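Local coordinates for uroporphyrinogen III cosynthase (HemD) (Helicobacter pylori, PDB 3P9Z), which probably catalyses the cyclisation of the linear tetrapyrrole hydroxymethylbilane to uroporphyrinogen III, with loss of water, on the way to haem, at residues L65-Y71 with H84-F90; K19-L23 with A156-K160; F167-A173 with T194-L199. All coordinates share one frame; numbering follows the deposited sequence.

In the fold
Uroporphyrinogen III synthases consist of two alpha/beta domains joined by a pair of long strands, here 19-28 and 135-146, and catalysis in the family is placed in the cleft between the domains. Interaction 1 lies in one domain, at the edge strand 70-72; interactions 2 and 3 lie in the other. The centre of interaction 1 is about 38 Å from that of interaction 2 and about 31 Å from that of interaction 3, across the chain's centre. Interactions 2 and 3 have centres about 16 Å and nearest atoms about 5 Å apart, and helix 170-179 links them: it starts in interaction 3, and its Phe-176 packs on Leu-21 and Pro-159 of interaction 2.

Interaction 1 (L65-Y71 with H84-F90); sequences LQNIPAY and HHFKVAF
A single parallel beta bridge pairs Ala-70, in the edge strand 70-72, with Val-88, where the chain returns after helix 75-83, like a beta-alpha-beta unit whose second strand is reduced to one bridge. Ala-70 N gives its hydrogen to Lys-87 O at 2.7 Å, and Ala-89 N reaches Ala-70 O at 2.9 Å, the second bond being the straighter (166° at the hydrogen). The return begins at His-85, whose positive phi closes helix 75-83 in a Schellman motif.

Upstream of the bridge, Gln-66 turns its CG, beside the backbone N (chi1 -84°), over the centre of the Phe-86 ring, 3.8 Å from the centroid and almost on the normal. This methylene serves as a CH-pi donor while the extended amide continues past the ring, its plane steeply inclined to it. The amide makes a weak hydrogen bond from NE2 to His-84 O; OE1 takes Lys-63. Beyond the bridge, Ala-89 meets Tyr-71: its CB lies over one ring face, displaced toward the hydroxyl end, with 3.3 Å to CZ. A methyl group is small enough for this close fit, and a water ties Tyr-71 OH to Phe-90 O.

Lys-87 leaves its backbone with CG anti to N, runs alongside Pro-69, and bends at chi3 (-81°), so that NZ comes back to Asn-67. There it bonds to Asn-67 O at 2.7 Å and to Asn-67 OD1 at 2.9 Å, approaching the latter from above the amide plane. Lys-87 N has a weak bond to Gln-66 O and also donates to a water. Asn-67 O thus meets an ammonium group, while Leu-65 O at the helix end and Ile-68 O in the turn meet the water, which probably helps keep this irregular connection fixed against the returning chain.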
ATOM      1  N   LEU A  65      -0.644  13.101  18.539  1.00 30.16           N
ATOM      2  CA  LEU A  65       0.048  12.248  17.574  1.00 29.19           C
ATOM      3  C   LEU A  65       0.943  13.045  16.614  1.00 29.03           C
ATOM      4  O   LEU A  65       2.040  12.588  16.248  1.00 29.23           O
ATOM      5  CB  LEU A  65      -0.952  11.402  16.770  1.00 28.63           C
ATOM      6  CG  LEU A  65      -1.591  10.180  17.439  1.00 27.62           C
ATOM      7  CD1 LEU A  65      -2.602   9.610  16.494  1.00 28.18           C
ATOM      8  CD2 LEU A  65      -0.588   9.100  17.824  1.00 25.81           C
ATOM      9  N   GLN A  66       0.474  14.221  16.205  1.00 28.12           N
ATOM     10  CA  GLN A  66       1.255  15.087  15.332  1.00 28.58           C
ATOM     11  C   GLN A  66       2.459  15.682  16.063  1.00 28.61           C
ATOM     12  O   GLN A  66       3.354  16.264  15.428  1.00 28.43           O
ATOM     13  CB  GLN A  66       0.384  16.197  14.739  1.00 28.29           C
ATOM     14  CG  GLN A  66      -0.364  15.748  13.489  1.00 28.53           C
ATOM     15  CD  GLN A  66      -1.530  16.662  13.118  1.00 29.68           C
ATOM     16  OE1 GLN A  66      -2.092  17.368  13.962  1.00 30.71           O
ATOM     17  NE2 GLN A  66      -1.904  16.637  11.852  1.00 29.66           N
ATOM     18  N   ASN A  67       2.466  15.518  17.387  1.00 27.87           N
ATOM     19  CA  ASN A  67       3.526  16.040  18.244  1.00 28.38           C
ATOM     20  C   ASN A  67       4.591  15.002  18.623  1.00 27.34           C
ATOM     21  O   ASN A  67       5.591  15.344  19.226  1.00 27.76           O
ATOM     22  CB  ASN A  67       2.916  16.640  19.509  1.00 28.71           C
ATOM     23  CG  ASN A  67       3.917  17.474  20.303  1.00 32.90           C
ATOM     24  OD1 ASN A  67       4.541  18.410  19.772  1.00 35.72           O
ATOM     25  ND2 ASN A  67       4.082  17.136  21.582  1.00 34.36           N
ATOM     26  N   ILE A  68       4.362  13.737  18.283  1.00 26.36           N
ATOM     27  CA  ILE A  68       5.270  12.655  18.647  1.00 25.55           C
ATOM     28  C   ILE A  68       6.186  12.353  17.462  1.00 25.20           C
ATOM     29  O   ILE A  68       5.694  12.052  16.366  1.00 26.08           O
ATOM     30  CB  ILE A  68       4.498  11.379  19.090  1.00 25.30           C
ATOM     31  CG1 ILE A  68       3.617  11.682  20.304  1.00 23.96           C
ATOM     32  CG2 ILE A  68       5.476  10.211  19.366  1.00 24.49           C
ATOM     33  CD1 ILE A  68       2.528  10.622  20.598  1.00 22.09           C
ATOM     34  N   PRO A  69       7.514  12.451  17.662  1.00 24.97           N
ATOM     35  CA  PRO A  69       8.431  12.200  16.533  1.00 24.88           C
ATOM     36  C   PRO A  69       8.079  10.915  15.760  1.00 24.48           C
ATOM     37  O   PRO A  69       7.920   9.847  16.360  1.00 23.42           O
ATOM     38  CB  PRO A  69       9.810  12.111  17.200  1.00 24.61           C
ATOM     39  CG  PRO A  69       9.660  12.955  18.479  1.00 25.91           C
ATOM     40  CD  PRO A  69       8.241  12.729  18.928  1.00 25.30           C
ATOM     41  N   ALA A  70       7.940  11.062  14.438  1.00 24.25           N
ATOM     42  CA  ALA A  70       7.484  10.003  13.550  1.00 24.62           C
ATOM     43  C   ALA A  70       8.601   9.533  12.608  1.00 25.50           C
ATOM     44  O   ALA A  70       9.336  10.353  12.032  1.00 25.44           O
ATOM     45  CB  ALA A  70       6.276  10.490  12.732  1.00 24.09           C
ATOM     46  N   TYR A  71       8.709   8.212  12.480  1.00 25.74           N
ATOM     47  CA  TYR A  71       9.682   7.548  11.632  1.00 26.60           C
ATOM     48  C   TYR A  71       8.932   6.836  10.519  1.00 27.89           C
ATOM     49  O   TYR A  71       7.762   6.441  10.688  1.00 26.75           O
ATOM     50  CB  TYR A  71      10.507   6.552  12.444  1.00 26.30           C
ATOM     51  CG  TYR A  71      11.400   7.220  13.485  1.00 26.55           C
ATOM     52  CD1 TYR A  71      12.756   7.411  13.237  1.00 28.43           C
ATOM     53  CD2 TYR A  71      10.880   7.666  14.698  1.00 26.95           C
ATOM     54  CE1 TYR A  71      13.568   8.016  14.166  1.00 27.58           C
ATOM     55  CE2 TYR A  71      11.682   8.276  15.644  1.00 26.71           C
ATOM     56  CZ  TYR A  71      13.018   8.452  15.368  1.00 26.90           C
ATOM     57  OH  TYR A  71      13.816   9.065  16.273  1.00 25.72           O
ATOM     58  N   HIS A  84       1.494  16.443   5.923  1.00 32.93           N
ATOM     59  CA  HIS A  84       0.273  16.530   6.715  1.00 32.95           C
ATOM     60  C   HIS A  84       0.476  16.908   8.179  1.00 32.36           C
ATOM     61  O   HIS A  84      -0.310  16.525   9.037  1.00 32.71           O
ATOM     62  CB  HIS A  84      -0.582  15.265   6.532  1.00 32.80           C
ATOM     63  CG  HIS A  84      -1.157  15.138   5.155  1.00 33.97           C
ATOM     64  ND1 HIS A  84      -2.322  15.770   4.771  1.00 35.68           N
ATOM     65  CD2 HIS A  84      -0.710  14.479   4.059  1.00 34.15           C
ATOM     66  CE1 HIS A  84      -2.574  15.496   3.502  1.00 35.37           C
ATOM     67  NE2 HIS A  84      -1.609  14.717   3.045  1.00 34.31           N
ATOM     68  N   HIS A  85       1.547  17.661   8.449  1.00 32.27           N
ATOM     69  CA  HIS A  85       1.768  18.329   9.745  1.00 31.98           C
ATOM     70  C   HIS A  85       2.164  17.411  10.915  1.00 30.69           C
ATOM     71  O   HIS A  85       2.027  17.775  12.080  1.00 30.35           O
ATOM     72  CB  HIS A  85       0.574  19.234  10.099  1.00 32.81           C
ATOM     73  CG  HIS A  85       0.202  20.181   8.997  1.00 36.77           C
ATOM     74  ND1 HIS A  85      -1.103  20.416   8.622  1.00 40.61           N
ATOM     75  CD2 HIS A  85       0.971  20.923   8.160  1.00 40.50           C
ATOM     76  CE1 HIS A  85      -1.124  21.274   7.616  1.00 41.59           C
ATOM     77  NE2 HIS A  85       0.122  21.598   7.316  1.00 40.94           N
ATOM     78  N   PHE A  86       2.674  16.228  10.600  1.00 29.45           N
ATOM     79  CA  PHE A  86       3.239  15.374  11.636  1.00 28.32           C
ATOM     80  C   PHE A  86       4.659  15.847  11.905  1.00 28.02           C
ATOM     81  O   PHE A  86       5.271  16.511  11.056  1.00 27.96           O
ATOM     82  CB  PHE A  86       3.193  13.907  11.216  1.00 27.96           C
ATOM     83  CG  PHE A  86       1.818  13.299  11.319  1.00 27.00           C
ATOM     84  CD1 PHE A  86       0.856  13.549  10.347  1.00 26.83           C
ATOM     85  CD2 PHE A  86       1.489  12.483  12.391  1.00 25.91           C
ATOM     86  CE1 PHE A  86      -0.420  12.987  10.448  1.00 26.73           C
ATOM     87  CE2 PHE A  86       0.214  11.913  12.504  1.00 25.83           C
ATOM     88  CZ  PHE A  86      -0.740  12.167  11.541  1.00 25.50           C
ATOM     89  N   LYS A  87       5.142  15.553  13.104  1.00 27.12           N
ATOM     90  CA  LYS A  87       6.517  15.798  13.491  1.00 26.68           C
ATOM     91  C   LYS A  87       7.442  14.674  12.989  1.00 26.21           C
ATOM     92  O   LYS A  87       7.503  13.583  13.562  1.00 26.20           O
ATOM     93  CB  LYS A  87       6.604  15.911  15.016  1.00 26.55           C
ATOM     94  CG  LYS A  87       8.011  16.164  15.534  1.00 26.69           C
ATOM     95  CD  LYS A  87       8.034  16.201  17.056  1.00 26.81           C
ATOM     96  CE  LYS A  87       7.577  17.554  17.583  1.00 26.13           C
ATOM     97  NZ  LYS A  87       7.215  17.453  19.027  1.00 26.31           N
ATOM     98  N   VAL A  88       8.187  14.948  11.928  1.00 26.08           N
ATOM     99  CA  VAL A  88       9.067  13.920  11.362  1.00 25.37           C
ATOM    100  C   VAL A  88      10.442  13.928  12.045  1.00 25.69           C
ATOM    101  O   VAL A  88      11.125  14.949  12.062  1.00 25.80           O
ATOM    102  CB  VAL A  88       9.214  14.084   9.828  1.00 25.33           C
ATOM    103  CG1 VAL A  88      10.063  12.975   9.253  1.00 24.07           C
ATOM    104  CG2 VAL A  88       7.822  14.111   9.166  1.00 25.11           C
ATOM    105  N   ALA A  89      10.842  12.784  12.594  1.00 25.67           N
ATOM    106  CA  ALA A  89      12.124  12.667  13.284  1.00 26.80           C
ATOM    107  C   ALA A  89      13.317  12.760  12.347  1.00 27.37           C
ATOM    108  O   ALA A  89      13.230  12.396  11.173  1.00 27.42           O
ATOM    109  CB  ALA A  89      12.182  11.374  14.072  1.00 26.32           C
ATOM    110  N   PHE A  90      14.427  13.269  12.884  1.00 28.24           N
ATOM    111  CA  PHE A  90      15.718  13.260  12.225  1.00 29.26           C
ATOM    112  C   PHE A  90      16.104  11.824  11.865  1.00 30.28           C
ATOM    113  O   PHE A  90      16.174  10.968  12.739  1.00 30.02           O
ATOM    114  CB  PHE A  90      16.775  13.868  13.156  1.00 29.07           C
ATOM    115  CG  PHE A  90      18.172  13.869  12.581  1.00 29.37           C
ATOM    116  CD1 PHE A  90      18.544  14.809  11.621  1.00 29.65           C
ATOM    117  CD2 PHE A  90      19.122  12.931  13.008  1.00 31.60           C
ATOM    118  CE1 PHE A  90      19.849  14.821  11.097  1.00 30.12           C
ATOM    119  CE2 PHE A  90      20.434  12.935  12.493  1.00 30.91           C
ATOM    120  CZ  PHE A  90      20.789  13.884  11.530  1.00 30.43           C
TER
HETATM  121  O   HOH W   1       4.210  13.079  14.500  1.00 28.76           O
HETATM  122  O   HOH W   2      15.915  10.563  15.525  1.00 36.29           O

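Interaction 2 (K19-L23 with A156-K160); sequences KTLIL and ALKPK
Lys-19 reaches across to the end of helix 151-157, and its ammonium group is the one donor that joins the two segments. NZ lies 3.3 Å from Ala-156 O and 3.4 Å from Leu-157 O, both weak hydrogen bonds. Its chain is extended through CE, with CG anti to the backbone N (chi1 176°), and turns only at the last torsion (66°), which swings NZ toward the carbonyls. Lysine suits the place: carbonyls in the last turn of a helix have no later amide of that helix to receive, and a positive charge there should interact well with the helix dipole. CE passes 4.1 Å from Pro-159 CA.

Much of the segment's own polar backbone has partners elsewhere. Lys-19 and Leu-21 pair with Trp-9, and Leu-21 also with His-11, in the parallel neighbour strand 7-10 and just beyond it, while Leu-23 pairs with Lys-147. Ile-22 O accepts from Lys-147 NZ, and Thr-20 OG1 bonds to Ile-15 N and Tyr-18 O. Strand 19-28 is one of two long strands that run from this domain to the other, and the helix end packs against its first residues, the two segments running 105° apart.

Around the polar link lie hydrocarbons. Leu-21 puts CD1 3.4 Å from Leu-157 O, in contact with the same carbonyl that NZ approaches, and sets CD2 4.3 Å from Pro-159 CG. Leu-23 CD2 comes to 4.2 Å from Leu-157 CD1. Proline, with no N-H to satisfy, fits this apolar setting, where Phe-176 of helix 170-179 covers Leu-21, Leu-23 and Pro-159 together.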
ATOM      1  N   LYS A  19      -7.727   3.249 -18.771  1.00 27.19           N
ATOM      2  CA  LYS A  19      -8.660   2.420 -18.012  1.00 28.12           C
ATOM      3  C   LYS A  19      -7.954   1.920 -16.725  1.00 28.10           C
ATOM      4  O   LYS A  19      -6.807   1.449 -16.759  1.00 27.40           O
ATOM      5  CB  LYS A  19      -9.159   1.268 -18.906  1.00 28.15           C
ATOM      6  CG  LYS A  19     -10.088   0.233 -18.226  1.00 31.95           C
ATOM      7  CD  LYS A  19     -10.707  -0.728 -19.270  1.00 35.75           C
ATOM      8  CE  LYS A  19     -11.494  -1.886 -18.616  1.00 38.65           C
ATOM      9  NZ  LYS A  19     -12.725  -1.407 -17.888  1.00 40.40           N
ATOM     10  N   THR A  20      -8.624   2.074 -15.592  1.00 27.91           N
ATOM     11  CA  THR A  20      -8.094   1.603 -14.319  1.00 27.98           C
ATOM     12  C   THR A  20      -9.135   0.788 -13.541  1.00 28.07           C
ATOM     13  O   THR A  20     -10.270   1.229 -13.350  1.00 28.17           O
ATOM     14  CB  THR A  20      -7.577   2.762 -13.441  1.00 27.58           C
ATOM     15  OG1 THR A  20      -6.542   3.475 -14.136  1.00 27.47           O
ATOM     16  CG2 THR A  20      -6.994   2.234 -12.111  1.00 27.44           C
ATOM     17  N   LEU A  21      -8.727  -0.387 -13.074  1.00 27.25           N
ATOM     18  CA  LEU A  21      -9.578  -1.218 -12.226  1.00 27.15           C
ATOM     19  C   LEU A  21      -9.185  -0.997 -10.768  1.00 26.16           C
ATOM     20  O   LEU A  21      -8.068  -1.335 -10.368  1.00 26.04           O
ATOM     21  CB  LEU A  21      -9.419  -2.696 -12.607  1.00 26.95           C
ATOM     22  CG  LEU A  21     -10.336  -3.321 -13.680  1.00 29.19           C
ATOM     23  CD1 LEU A  21     -10.443  -2.476 -14.939  1.00 31.22           C
ATOM     24  CD2 LEU A  21      -9.871  -4.731 -14.053  1.00 27.62           C
ATOM     25  N   ILE A  22     -10.089  -0.411  -9.986  1.00 25.54           N
ATOM     26  CA  ILE A  22      -9.845  -0.190  -8.557  1.00 25.00           C
ATOM     27  C   ILE A  22     -10.760  -1.156  -7.828  1.00 25.22           C
ATOM     28  O   ILE A  22     -11.950  -0.872  -7.593  1.00 24.43           O
ATOM     29  CB  ILE A  22     -10.115   1.284  -8.126  1.00 25.85           C
ATOM     30  CG1 ILE A  22      -9.254   2.255  -8.953  1.00 25.34           C
ATOM     31  CG2 ILE A  22      -9.881   1.488  -6.575  1.00 24.40           C
ATOM     32  CD1 ILE A  22      -9.720   3.737  -8.872  1.00 25.27           C
ATOM     33  N   LEU A  23     -10.203  -2.311  -7.478  1.00 24.39           N
ATOM     34  CA  LEU A  23     -11.012  -3.407  -6.966  1.00 24.39           C
ATOM     35  C   LEU A  23     -10.964  -3.568  -5.450  1.00 24.47           C
ATOM     36  O   LEU A  23     -11.682  -4.396  -4.887  1.00 23.59           O
ATOM     37  CB  LEU A  23     -10.571  -4.704  -7.620  1.00 24.37           C
ATOM     38  CG  LEU A  23     -10.522  -4.692  -9.150  1.00 24.16           C
ATOM     39  CD1 LEU A  23      -9.932  -5.997  -9.619  1.00 23.48           C
ATOM     40  CD2 LEU A  23     -11.910  -4.475  -9.712  1.00 22.24           C
ATOM     41  N   ALA A 156     -18.908  -3.734 -16.571  1.00 38.97           N
ATOM     42  CA  ALA A 156     -18.260  -2.477 -16.971  1.00 39.31           C
ATOM     43  C   ALA A 156     -16.730  -2.498 -16.792  1.00 39.26           C
ATOM     44  O   ALA A 156     -15.987  -1.823 -17.515  1.00 39.77           O
ATOM     45  CB  ALA A 156     -18.859  -1.317 -16.196  1.00 39.46           C
ATOM     46  N   LEU A 157     -16.254  -3.272 -15.825  1.00 38.70           N
ATOM     47  CA  LEU A 157     -14.831  -3.293 -15.528  1.00 37.66           C
ATOM     48  C   LEU A 157     -14.078  -4.401 -16.264  1.00 37.25           C
ATOM     49  O   LEU A 157     -12.851  -4.377 -16.303  1.00 36.67           O
ATOM     50  CB  LEU A 157     -14.606  -3.409 -14.019  1.00 37.77           C
ATOM     51  CG  LEU A 157     -15.102  -2.242 -13.158  1.00 38.60           C
ATOM     52  CD1 LEU A 157     -15.187  -2.674 -11.711  1.00 38.68           C
ATOM     53  CD2 LEU A 157     -14.210  -1.009 -13.307  1.00 38.98           C
ATOM     54  N   LYS A 158     -14.795  -5.369 -16.840  1.00 36.43           N
ATOM     55  CA  LYS A 158     -14.130  -6.491 -17.501  1.00 36.41           C
ATOM     56  C   LYS A 158     -13.250  -5.947 -18.642  1.00 35.94           C
ATOM     57  O   LYS A 158     -13.738  -5.213 -19.503  1.00 35.49           O
ATOM     58  CB  LYS A 158     -15.147  -7.508 -18.026  1.00 36.56           C
ATOM     59  CG  LYS A 158     -14.540  -8.804 -18.599  1.00 38.38           C
ATOM     60  CD  LYS A 158     -15.648  -9.765 -19.057  1.00 41.38           C
ATOM     61  CE  LYS A 158     -15.107 -11.025 -19.736  1.00 43.81           C
ATOM     62  NZ  LYS A 158     -14.372 -11.962 -18.816  1.00 45.43           N
ATOM     63  N   PRO A 159     -11.946  -6.289 -18.634  1.00 35.52           N
ATOM     64  CA  PRO A 159     -11.059  -5.796 -19.701  1.00 35.27           C
ATOM     65  C   PRO A 159     -11.502  -6.316 -21.068  1.00 34.90           C
ATOM     66  O   PRO A 159     -12.108  -7.370 -21.147  1.00 35.57           O
ATOM     67  CB  PRO A 159      -9.691  -6.396 -19.342  1.00 35.14           C
ATOM     68  CG  PRO A 159      -9.789  -6.776 -17.891  1.00 35.38           C
ATOM     69  CD  PRO A 159     -11.238  -7.167 -17.686  1.00 35.46           C
ATOM     70  N   LYS A 160     -11.218  -5.579 -22.132  1.00 34.35           N
ATOM     71  CA  LYS A 160     -11.424  -6.127 -23.467  1.00 34.34           C
ATOM     72  C   LYS A 160     -10.411  -7.268 -23.667  1.00 34.06           C
ATOM     73  O   LYS A 160      -9.373  -7.348 -22.987  1.00 33.33           O
ATOM     74  CB  LYS A 160     -11.261  -5.038 -24.538  1.00 33.88           C
TER

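Interaction 3 (F167-A173 with T194-L199)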
ATOM      1  N   PHE A 167      -0.376  -4.957 -12.917  1.00 21.84           N
ATOM      2  CA  PHE A 167      -0.629  -5.217 -11.494  1.00 22.01           C
ATOM      3  C   PHE A 167       0.418  -4.542 -10.620  1.00 22.59           C
ATOM      4  O   PHE A 167       1.617  -4.832 -10.743  1.00 21.32           O
ATOM      5  CB  PHE A 167      -0.687  -6.725 -11.223  1.00 21.66           C
ATOM      6  CG  PHE A 167      -1.770  -7.436 -12.008  1.00 20.94           C
ATOM      7  CD1 PHE A 167      -3.092  -7.460 -11.534  1.00 20.27           C
ATOM      8  CD2 PHE A 167      -1.471  -8.082 -13.199  1.00 20.43           C
ATOM      9  CE1 PHE A 167      -4.109  -8.115 -12.262  1.00 19.71           C
ATOM     10  CE2 PHE A 167      -2.475  -8.750 -13.937  1.00 20.54           C
ATOM     11  CZ  PHE A 167      -3.806  -8.760 -13.459  1.00 19.62           C
ATOM     12  N   THR A 168      -0.040  -3.664  -9.726  1.00 21.78           N
ATOM     13  CA  THR A 168       0.868  -2.823  -8.946  1.00 22.41           C
ATOM     14  C   THR A 168       1.104  -3.327  -7.525  1.00 22.95           C
ATOM     15  O   THR A 168       1.895  -2.745  -6.800  1.00 23.35           O
ATOM     16  CB  THR A 168       0.383  -1.357  -8.897  1.00 22.35           C
ATOM     17  OG1 THR A 168      -0.884  -1.300  -8.227  1.00 23.26           O
ATOM     18  CG2 THR A 168       0.220  -0.808 -10.313  1.00 22.63           C
ATOM     19  N   ALA A 169       0.420  -4.406  -7.144  1.00 23.02           N
ATOM     20  CA  ALA A 169       0.586  -5.046  -5.832  1.00 23.45           C
ATOM     21  C   ALA A 169      -0.125  -6.392  -5.862  1.00 23.38           C
ATOM     22  O   ALA A 169      -0.956  -6.628  -6.736  1.00 23.83           O
ATOM     23  CB  ALA A 169       0.006  -4.167  -4.711  1.00 23.20           C
ATOM     24  N   ILE A 170       0.217  -7.271  -4.925  1.00 23.71           N
ATOM     25  CA  ILE A 170      -0.448  -8.564  -4.782  1.00 24.28           C
ATOM     26  C   ILE A 170      -1.960  -8.419  -4.551  1.00 24.00           C
ATOM     27  O   ILE A 170      -2.759  -9.137  -5.159  1.00 24.18           O
ATOM     28  CB  ILE A 170       0.183  -9.430  -3.640  1.00 24.74           C
ATOM     29  CG1 ILE A 170       1.599  -9.884  -4.025  1.00 26.62           C
ATOM     30  CG2 ILE A 170      -0.723 -10.647  -3.286  1.00 24.57           C
ATOM     31  CD1 ILE A 170       2.384 -10.521  -2.875  1.00 27.68           C
ATOM     32  N   SER A 171      -2.354  -7.505  -3.675  1.00 23.43           N
ATOM     33  CA  SER A 171      -3.778  -7.329  -3.358  1.00 23.46           C
ATOM     34  C   SER A 171      -4.597  -7.111  -4.641  1.00 23.48           C
ATOM     35  O   SER A 171      -5.711  -7.635  -4.787  1.00 23.97           O
ATOM     36  CB  SER A 171      -3.956  -6.138  -2.415  1.00 23.50           C
ATOM     37  OG  SER A 171      -3.537  -4.937  -3.065  1.00 23.46           O
ATOM     38  N   HIS A 172      -4.025  -6.366  -5.583  1.00 22.85           N
ATOM     39  CA  HIS A 172      -4.677  -6.093  -6.856  1.00 23.00           C
ATOM     40  C   HIS A 172      -4.794  -7.309  -7.784  1.00 23.23           C
ATOM     41  O   HIS A 172      -5.834  -7.520  -8.414  1.00 23.09           O
ATOM     42  CB  HIS A 172      -3.960  -4.934  -7.554  1.00 22.92           C
ATOM     43  CG  HIS A 172      -4.033  -3.662  -6.777  1.00 23.51           C
ATOM     44  ND1 HIS A 172      -2.928  -2.884  -6.501  1.00 23.26           N
ATOM     45  CD2 HIS A 172      -5.083  -3.052  -6.180  1.00 23.54           C
ATOM     46  CE1 HIS A 172      -3.298  -1.843  -5.776  1.00 23.34           C
ATOM     47  NE2 HIS A 172      -4.603  -1.919  -5.575  1.00 25.13           N
ATOM     48  N   ALA A 173      -3.726  -8.105  -7.859  1.00 23.15           N
ATOM     49  CA  ALA A 173      -3.760  -9.377  -8.563  1.00 23.18           C
ATOM     50  C   ALA A 173      -4.811 -10.311  -7.959  1.00 23.65           C
ATOM     51  O   ALA A 173      -5.630 -10.890  -8.674  1.00 23.48           O
ATOM     52  CB  ALA A 173      -2.385 -10.032  -8.535  1.00 22.96           C
ATOM     53  N   THR A 194       7.630  -9.645  -6.247  1.00 24.09           N
ATOM     54  CA  THR A 194       6.686 -10.160  -5.264  1.00 24.49           C
ATOM     55  C   THR A 194       5.309 -10.319  -5.909  1.00 23.82           C
ATOM     56  O   THR A 194       4.638 -11.335  -5.718  1.00 23.38           O
ATOM     57  CB  THR A 194       6.605  -9.306  -3.980  1.00 25.55           C
ATOM     58  OG1 THR A 194       6.133  -8.007  -4.312  1.00 27.47           O
ATOM     59  CG2 THR A 194       7.965  -9.182  -3.322  1.00 24.67           C
ATOM     60  N   THR A 195       4.911  -9.334  -6.705  1.00 23.75           N
ATOM     61  CA  THR A 195       3.655  -9.415  -7.477  1.00 23.50           C
ATOM     62  C   THR A 195       3.736 -10.535  -8.520  1.00 23.80           C
ATOM     63  O   THR A 195       2.844 -11.388  -8.608  1.00 23.43           O
ATOM     64  CB  THR A 195       3.362  -8.090  -8.179  1.00 23.71           C
ATOM     65  OG1 THR A 195       3.047  -7.103  -7.184  1.00 25.76           O
ATOM     66  CG2 THR A 195       2.176  -8.238  -9.183  1.00 21.93           C
ATOM     67  N   ALA A 196       4.827 -10.538  -9.277  1.00 23.29           N
ATOM     68  CA  ALA A 196       5.023 -11.512 -10.342  1.00 23.78           C
ATOM     69  C   ALA A 196       5.037 -12.949  -9.826  1.00 23.58           C
ATOM     70  O   ALA A 196       4.460 -13.831 -10.451  1.00 23.78           O
ATOM     71  CB  ALA A 196       6.293 -11.198 -11.113  1.00 22.84           C
ATOM     72  N   LEU A 197       5.686 -13.173  -8.684  1.00 23.54           N
ATOM     73  CA  LEU A 197       5.807 -14.527  -8.143  1.00 24.24           C
ATOM     74  C   LEU A 197       4.498 -15.013  -7.520  1.00 24.32           C
ATOM     75  O   LEU A 197       4.202 -16.218  -7.509  1.00 24.18           O
ATOM     76  CB  LEU A 197       6.993 -14.629  -7.164  1.00 24.31           C
ATOM     77  CG  LEU A 197       8.371 -14.454  -7.835  1.00 24.27           C
ATOM     78  CD1 LEU A 197       9.514 -14.369  -6.817  1.00 24.54           C
ATOM     79  CD2 LEU A 197       8.634 -15.585  -8.815  1.00 19.92           C
ATOM     80  N   TYR A 198       3.700 -14.069  -7.030  1.00 24.45           N
ATOM     81  CA  TYR A 198       2.337 -14.395  -6.613  1.00 23.97           C
ATOM     82  C   TYR A 198       1.511 -14.849  -7.822  1.00 23.65           C
ATOM     83  O   TYR A 198       0.882 -15.912  -7.793  1.00 23.14           O
ATOM     84  CB  TYR A 198       1.661 -13.209  -5.924  1.00 24.59           C
ATOM     85  CG  TYR A 198       0.194 -13.486  -5.734  1.00 26.06           C
ATOM     86  CD1 TYR A 198      -0.246 -14.268  -4.664  1.00 26.58           C
ATOM     87  CD2 TYR A 198      -0.740 -13.037  -6.666  1.00 25.91           C
ATOM     88  CE1 TYR A 198      -1.608 -14.565  -4.500  1.00 30.02           C
ATOM     89  CE2 TYR A 198      -2.113 -13.339  -6.519  1.00 28.96           C
ATOM     90  CZ  TYR A 198      -2.525 -14.093  -5.435  1.00 29.86           C
ATOM     91  OH  TYR A 198      -3.851 -14.387  -5.276  1.00 32.76           O
ATOM     92  N   LEU A 199       1.512 -14.046  -8.886  1.00 22.94           N
ATOM     93  CA  LEU A 199       0.851 -14.437 -10.136  1.00 23.26           C
ATOM     94  C   LEU A 199       1.307 -15.809 -10.665  1.00 23.24           C
ATOM     95  O   LEU A 199       0.500 -16.628 -11.103  1.00 22.12           O
ATOM     96  CB  LEU A 199       1.041 -13.365 -11.221  1.00 22.64           C
ATOM     97  CG  LEU A 199       0.210 -12.092 -11.005  1.00 23.27           C
ATOM     98  CD1 LEU A 199       0.636 -10.992 -11.972  1.00 21.67           C
ATOM     99  CD2 LEU A 199      -1.276 -12.381 -11.157  1.00 22.44           C
TER
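Ile-170 and Tyr-198 meet obliquely where the first turn of helix 170-179 lies beside helix 193-201. The isoleucine lays its branch methyl CG2 over one face of the tyrosine ring, 3.9 Å from the centroid and 14° off the normal, a CH-pi contact displaced toward the rim. Its other branch, CG1, lies 3.8 Å from Tyr-198 CB; both branches lie on the same side of the ring plane, CG2 over the ring and CG1 beside its CB, and CD1 runs on to the backbone of Thr-194. Tyr-198 sets its ring anti to the backbone N (chi1 170°), which carries it across toward the other helix. Ala-173, one turn after Ile-170, brings CB 3.9 Å from Tyr-198 CE2 and 3.7 Å from Leu-199 CD2, its small side chain letting both residues come close.

Deeper, Leu-199 and Phe-167 cross at about a right angle: CD1 of the leucine stands 3.8 Å from CD2 of the phenylalanine, whose ring also packs edge-to-face with Phe-176. Thr-195 is turned with its methyl anti to the backbone N, so that CG2 faces Phe-167 CB at 3.8 Å while OG1 lies over the start of the neighbouring helix, 3.5 Å from Ala-169 CA.

Strand 164-167, helix 170-179, strand 187-190 and helix 193-201 follow one another as beta-alpha-beta-alpha, and the contact sets the two helices of this unit side by side above parallel neighbour strands. No hydrogen bond crosses between the segments. Their association therefore rests on methyl and ring packing, with Phe-167, at the end of strand 164-167, meeting Leu-199 where the helices lie on the sheet.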